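Local coordinates for protein putative rhamnosidase (Streptomyces avermitilis, PDB 3W5M) that hydrolyses terminal non-reducing alpha-L-rhamnose residues from alpha-L-rhamnosides such as citrus flavonoids and gum arabic, at residues R320-A325 with V354-Y359; P345-Y350 with P378-G383. All blocks are in the same frame, centred on the assembly; numbering follows the deposited sequence.

Contact 1 (R320-A325 with V354-Y359); sequences RLYATA and VQYQTY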
loop_
_atom_site.group_PDB
_atom_site.type_symbol
_atom_site.label_atom_id
_atom_site.label_comp_id
_atom_site.label_asym_id
_atom_site.label_seq_id
_atom_site.Cartn_x
_atom_site.Cartn_y
_atom_site.Cartn_z
ATOM N N ARG A 320 -23.855 11.794 11.271
ATOM C CA ARG A 320 -22.882 10.889 10.672
ATOM C C ARG A 320 -22.743 11.260 9.227
ATOM O O ARG A 320 -23.740 11.641 8.566
ATOM C CB ARG A 320 -23.387 9.428 10.726
ATOM C CG ARG A 320 -23.589 8.894 12.133
ATOM C CD ARG A 320 -22.246 8.741 12.847
ATOM N NE ARG A 320 -22.376 8.165 14.188
ATOM C CZ ARG A 320 -22.329 8.864 15.318
ATOM N NH1 ARG A 320 -22.155 10.187 15.276
ATOM N NH2 ARG A 320 -22.443 8.250 16.489
ATOM N N LEU A 321 -21.514 11.204 8.716
ATOM C CA LEU A 321 -21.317 11.295 7.286
ATOM C C LEU A 321 -20.801 9.930 6.827
ATOM O O LEU A 321 -19.802 9.449 7.346
ATOM C CB LEU A 321 -20.301 12.391 6.901
ATOM C CG LEU A 321 -19.948 12.539 5.421
ATOM C CD1 LEU A 321 -21.123 13.140 4.657
ATOM C CD2 LEU A 321 -18.700 13.388 5.183
ATOM N N TYR A 322 -21.496 9.348 5.861
ATOM C CA TYR A 322 -21.037 8.156 5.140
ATOM C C TYR A 322 -20.598 8.622 3.751
ATOM O O TYR A 322 -21.328 9.361 3.063
ATOM C CB TYR A 322 -22.200 7.138 5.032
ATOM C CG TYR A 322 -22.870 6.870 6.357
ATOM C CD1 TYR A 322 -22.364 5.944 7.223
ATOM C CD2 TYR A 322 -23.995 7.584 6.748
ATOM C CE1 TYR A 322 -22.963 5.679 8.435
ATOM C CE2 TYR A 322 -24.616 7.341 7.959
ATOM C CZ TYR A 322 -24.086 6.396 8.801
ATOM O OH TYR A 322 -24.672 6.147 10.017
ATOM N N ALA A 323 -19.397 8.218 3.328
ATOM C CA ALA A 323 -18.889 8.682 2.042
ATOM C C ALA A 323 -17.984 7.675 1.388
ATOM O O ALA A 323 -17.365 6.824 2.051
ATOM C CB ALA A 323 -18.149 10.007 2.219
ATOM N N THR A 324 -17.891 7.803 0.080
ATOM C CA THR A 324 -16.923 7.041 -0.702
ATOM C C THR A 324 -16.683 7.772 -2.024
ATOM O O THR A 324 -17.307 8.809 -2.302
ATOM C CB THR A 324 -17.383 5.558 -0.904
ATOM O OG1 THR A 324 -16.334 4.821 -1.580
ATOM C CG2 THR A 324 -18.717 5.460 -1.677
ATOM N N ALA A 325 -15.733 7.287 -2.826
ATOM C CA ALA A 325 -15.460 7.864 -4.121
ATOM C C ALA A 325 -15.001 6.767 -5.062
ATOM O O ALA A 325 -14.397 5.777 -4.639
ATOM C CB ALA A 325 -14.373 8.952 -4.017
ATOM N N VAL A 354 -16.516 -1.227 -3.602
ATOM C CA VAL A 354 -15.852 -0.008 -3.159
ATOM C C VAL A 354 -16.084 0.080 -1.645
ATOM O O VAL A 354 -17.129 -0.321 -1.146
ATOM C CB VAL A 354 -16.338 1.242 -3.926
ATOM C CG1 VAL A 354 -17.777 1.600 -3.588
ATOM C CG2 VAL A 354 -15.380 2.437 -3.700
ATOM N N GLN A 355 -15.112 0.611 -0.913
ATOM C CA GLN A 355 -15.230 0.679 0.547
ATOM C C GLN A 355 -15.698 2.087 0.932
ATOM O O GLN A 355 -15.266 3.044 0.319
ATOM C CB GLN A 355 -13.887 0.342 1.205
ATOM C CG GLN A 355 -13.469 -1.090 0.929
ATOM C CD GLN A 355 -12.450 -1.640 1.912
ATOM O OE1 GLN A 355 -12.760 -2.520 2.754
ATOM N NE2 GLN A 355 -11.252 -1.138 1.817
ATOM N N TYR A 356 -16.602 2.200 1.899
ATOM C CA TYR A 356 -17.048 3.540 2.386
ATOM C C TYR A 356 -16.569 3.783 3.820
ATOM O O TYR A 356 -16.224 2.839 4.579
ATOM C CB TYR A 356 -18.585 3.716 2.280
ATOM C CG TYR A 356 -19.378 2.949 3.317
ATOM C CD1 TYR A 356 -19.589 3.472 4.608
ATOM C CD2 TYR A 356 -19.918 1.691 3.014
ATOM C CE1 TYR A 356 -20.310 2.768 5.565
ATOM C CE2 TYR A 356 -20.670 0.988 3.958
ATOM C CZ TYR A 356 -20.859 1.522 5.225
ATOM O OH TYR A 356 -21.556 0.836 6.192
ATOM N N GLN A 357 -16.518 5.063 4.177
ATOM C CA GLN A 357 -16.032 5.518 5.491
ATOM C C GLN A 357 -17.189 6.143 6.248
ATOM O O GLN A 357 -18.121 6.671 5.640
ATOM C CB GLN A 357 -14.885 6.551 5.355
ATOM C CG GLN A 357 -13.610 6.055 4.643
ATOM C CD GLN A 357 -13.825 5.650 3.204
ATOM O OE1 GLN A 357 -14.258 6.462 2.372
ATOM N NE2 GLN A 357 -13.574 4.357 2.900
ATOM N N THR A 358 -17.117 6.065 7.575
ATOM C CA THR A 358 -18.139 6.628 8.464
ATOM C C THR A 358 -17.456 7.623 9.409
ATOM O O THR A 358 -16.442 7.284 10.036
ATOM C CB THR A 358 -18.801 5.532 9.315
ATOM O OG1 THR A 358 -19.400 4.549 8.456
ATOM C CG2 THR A 358 -19.906 6.125 10.206
ATOM N N TYR A 359 -18.017 8.831 9.495
ATOM C CA TYR A 359 -17.451 9.876 10.348
ATOM C C TYR A 359 -18.495 10.416 11.295
ATOM O O TYR A 359 -19.644 10.597 10.913
ATOM C CB TYR A 359 -16.873 11.030 9.512
ATOM C CG TYR A 359 -15.891 10.604 8.448
ATOM C CD1 TYR A 359 -14.535 10.370 8.769
ATOM C CD2 TYR A 359 -16.301 10.439 7.108
ATOM C CE1 TYR A 359 -13.617 9.981 7.796
ATOM C CE2 TYR A 359 -15.374 10.045 6.128
ATOM C CZ TYR A 359 -14.037 9.821 6.487
ATOM O OH TYR A 359 -13.113 9.429 5.519
#
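Tyr322 and Thr358 lie side by side and point the same way from neighbouring antiparallel strands. They form a non-hydrogen-bonded pair. Thr358 OG1 sits at the edge of the Tyr322 ring, near its plane, 3.5 Å from CD1. Its methyl CG2 reaches Tyr322 CE1 at 3.6 Å. Tyr356 comes from the same face and meets Tyr322 obliquely, CE1 to CD1 at 4.1 Å. Its hydroxyl bonds to Asp21 and to the backbone of Leu112.

Leu321, Ala323, Gln357 and Tyr359 occupy the opposite face. Here Leu321 CD2 touches Tyr359 CD2 at 4.3 Å. The Tyr359 hydroxyl bonds to Asp341 and Tyr329. The chain of Gln357 bends at chi2 (62°), which brings its amide across toward Ala323. NE2 hydrogen-bonds Gln475 and adds a weak hydrogen bond to Gln355 O. OE1 is hydrogen-bonded to the Tyr329 hydroxyl.

Four backbone bonds join the strands, two between Leu321 and Tyr359 and two between Ala323 and Gln357. Beyond them Thr324 takes over with its side chain. Its OG1 stands opposite the backbone N (chi1 -175°) and donates to Gln355 O at 2.8 Å. The donor lies above the carbonyl plane, 43° out of it. Val354 CG2 packs against the same OG1 at 3.3 Å. A valine here would remove the hydroxyl and would probably leave Gln355 O with only the weak Gln357 NE2 bond among the partners in these two strands.

Strand 353-360 also pairs with 471-474, and strand 316-326 with 398-407. The contact is thus an inner antiparallel pair of a mixed sheet. Leu321 and Ala323 face strand 328-333 of a second, antiparallel sheet, consistent with a beta-sandwich in the rhamnosidase N-terminal domain.

Contact 2 (P345-Y350 with P378-G383); sequences PGWTDY and PGWYAG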
loop_
_atom_site.group_PDB
_atom_site.type_symbol
_atom_site.label_atom_id
_atom_site.label_comp_id
_atom_site.label_asym_id
_atom_site.label_seq_id
_atom_site.Cartn_x
_atom_site.Cartn_y
_atom_site.Cartn_z
ATOM N N PRO A 345 -11.104 6.351 -0.619
ATOM C CA PRO A 345 -11.504 5.214 0.167
ATOM C C PRO A 345 -10.479 4.068 0.093
ATOM O O PRO A 345 -10.699 3.043 0.715
ATOM C CB PRO A 345 -12.810 4.782 -0.514
ATOM C CG PRO A 345 -12.617 5.118 -1.948
ATOM C CD PRO A 345 -11.659 6.304 -1.984
ATOM N N GLY A 346 -9.399 4.237 -0.661
ATOM C CA GLY A 346 -8.421 3.139 -0.812
ATOM C C GLY A 346 -8.689 2.368 -2.101
ATOM O O GLY A 346 -9.624 2.689 -2.826
ATOM N N TRP A 347 -7.863 1.345 -2.369
ATOM C CA TRP A 347 -7.882 0.616 -3.621
ATOM C C TRP A 347 -8.532 -0.755 -3.423
ATOM O O TRP A 347 -8.064 -1.571 -2.620
ATOM C CB TRP A 347 -6.445 0.371 -4.089
ATOM C CG TRP A 347 -6.298 -0.205 -5.464
ATOM C CD1 TRP A 347 -7.265 -0.398 -6.402
ATOM C CD2 TRP A 347 -5.057 -0.567 -6.084
ATOM N NE1 TRP A 347 -6.711 -0.895 -7.565
ATOM C CE2 TRP A 347 -5.361 -1.028 -7.387
ATOM C CE3 TRP A 347 -3.725 -0.604 -5.636
ATOM C CZ2 TRP A 347 -4.372 -1.489 -8.267
ATOM C CZ3 TRP A 347 -2.743 -1.028 -6.507
ATOM C CH2 TRP A 347 -3.068 -1.479 -7.811
ATOM N N THR A 348 -9.630 -0.946 -4.134
ATOM C CA THR A 348 -10.246 -2.265 -4.319
ATOM C C THR A 348 -10.516 -2.462 -5.815
ATOM O O THR A 348 -10.383 -1.510 -6.611
ATOM C CB THR A 348 -11.545 -2.426 -3.513
ATOM O OG1 THR A 348 -12.426 -1.314 -3.771
ATOM C CG2 THR A 348 -11.246 -2.529 -1.989
ATOM N N ASP A 349 -10.905 -3.679 -6.230
ATOM C CA ASP A 349 -11.406 -3.796 -7.597
ATOM C C ASP A 349 -12.787 -3.124 -7.676
ATOM O O ASP A 349 -13.821 -3.734 -7.309
ATOM C CB ASP A 349 -11.468 -5.273 -8.060
ATOM C CG ASP A 349 -12.131 -5.435 -9.450
ATOM O OD1 ASP A 349 -12.586 -4.452 -10.082
ATOM O OD2 ASP A 349 -12.229 -6.595 -9.912
ATOM N N TYR A 350 -12.815 -1.875 -8.163
ATOM C CA TYR A 350 -14.026 -1.059 -8.099
ATOM C C TYR A 350 -15.240 -1.607 -8.873
ATOM O O TYR A 350 -16.367 -1.163 -8.669
ATOM C CB TYR A 350 -13.737 0.364 -8.555
ATOM C CG TYR A 350 -12.643 1.026 -7.742
ATOM C CD1 TYR A 350 -12.854 1.407 -6.416
ATOM C CD2 TYR A 350 -11.378 1.260 -8.308
ATOM C CE1 TYR A 350 -11.818 2.016 -5.672
ATOM C CE2 TYR A 350 -10.361 1.845 -7.578
ATOM C CZ TYR A 350 -10.598 2.251 -6.266
ATOM O OH TYR A 350 -9.556 2.852 -5.573
ATOM N N PRO A 378 -8.553 11.673 -9.114
ATOM C CA PRO A 378 -8.501 10.376 -9.861
ATOM C C PRO A 378 -8.074 9.127 -9.089
ATOM O O PRO A 378 -8.678 8.069 -9.304
ATOM C CB PRO A 378 -7.504 10.665 -11.000
ATOM C CG PRO A 378 -7.492 12.174 -11.117
ATOM C CD PRO A 378 -7.643 12.669 -9.716
ATOM N N GLY A 379 -7.029 9.209 -8.236
ATOM C CA GLY A 379 -6.568 8.053 -7.439
ATOM C C GLY A 379 -6.235 6.831 -8.283
ATOM O O GLY A 379 -5.723 6.950 -9.396
ATOM N N TRP A 380 -6.545 5.652 -7.753
ATOM C CA TRP A 380 -6.311 4.403 -8.463
ATOM C C TRP A 380 -7.413 4.151 -9.478
ATOM O O TRP A 380 -7.205 3.450 -10.477
ATOM C CB TRP A 380 -6.337 3.229 -7.477
ATOM C CG TRP A 380 -5.187 3.138 -6.530
ATOM C CD1 TRP A 380 -3.953 2.549 -6.761
ATOM C CD2 TRP A 380 -5.166 3.595 -5.192
ATOM N NE1 TRP A 380 -3.186 2.631 -5.627
ATOM C CE2 TRP A 380 -3.901 3.265 -4.651
ATOM C CE3 TRP A 380 -6.086 4.288 -4.393
ATOM C CZ2 TRP A 380 -3.527 3.604 -3.338
ATOM C CZ3 TRP A 380 -5.728 4.594 -3.070
ATOM C CH2 TRP A 380 -4.456 4.260 -2.561
ATOM N N TYR A 381 -8.588 4.710 -9.222
ATOM C CA TYR A 381 -9.728 4.521 -10.109
ATOM C C TYR A 381 -9.447 5.059 -11.541
ATOM O O TYR A 381 -9.733 4.394 -12.527
ATOM C CB TYR A 381 -10.950 5.189 -9.494
ATOM C CG TYR A 381 -12.171 5.034 -10.354
ATOM C CD1 TYR A 381 -12.913 3.852 -10.327
ATOM C CD2 TYR A 381 -12.557 6.063 -11.203
ATOM C CE1 TYR A 381 -14.032 3.706 -11.138
ATOM C CE2 TYR A 381 -13.670 5.935 -12.020
ATOM C CZ TYR A 381 -14.403 4.748 -11.973
ATOM O OH TYR A 381 -15.500 4.622 -12.805
ATOM N N ALA A 382 -8.867 6.256 -11.634
ATOM C CA ALA A 382 -8.738 6.934 -12.935
ATOM C C ALA A 382 -7.325 7.460 -13.230
ATOM O O ALA A 382 -7.027 7.822 -14.357
ATOM C CB ALA A 382 -9.780 8.049 -13.046
ATOM N N GLY A 383 -6.439 7.478 -12.233
ATOM C CA GLY A 383 -5.099 8.029 -12.442
ATOM C C GLY A 383 -4.108 6.946 -12.823
ATOM O O GLY A 383 -4.497 5.771 -12.991
HETATM O O HOH W 1 -9.036 5.428 -6.259
#
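Trp347 holds CG anti to its backbone N (chi1 -172°), and Trp380 holds CG anti to its carbonyl carbon (chi1 -70°). These torsions lay the two indoles face to face. Their five-membered rings form an offset stack, centroids 4.2 Å apart and planes at 14°. Trp347 CB sits over the centre of the Trp380 face, and Trp380 CB lies over the five-membered ring of Trp347. Each indole thus receives a CH-pi contact from the other residue. Trp380 CZ3 rests on Gly346 CA at 3.8 Å.

Tyr381 turns its edge toward the face of Tyr350 in an offset edge-to-face pair, with Tyr381 CD1 3.6 Å from Tyr350 CD2. The Tyr350 hydroxyl donates to Gly346 O at 2.8 Å. A water donates to this same hydroxyl and accepts from Tyr381 N, so it bridges the two segments.

The Trp347 NE1 bonds to Tyr393, whose ring also meets Tyr350 edge to face. The Trp347 side chain is about 8 Å from that of Asp630, a rhamnose-binding residue. The contact joins the loop before strand 353-360 to the short helix 379-382 after strand 368-377. Strand 316-326 packs on Tyr350 and Tyr381 through Leu326, and helix 658-671 touches Thr348.

How the contacts relate
Both contacts are largely buried and belong to the rhamnosidase N-terminal domain region. Along the chain the loop 345-350 comes between the two strands of contact 1. Contact 1 joins two sheet strands mainly by backbone bonds, and it is partly exposed at Thr358 and Tyr359. Contact 2 joins a loop to a short helix by aromatic stacking and one bridging water. All its touching residues are buried, and it lies nearer the centre of the chain and the catalytic-domain rhamnose site that includes Asp630. Contact 1 is remote from the sugar and calcium sites. Their centres are about 14 Å apart, but Pro345 connects them. Its CB packs on Gln355 O at 3.1 Å, and its CG on Ala325 O at 3.3 Å.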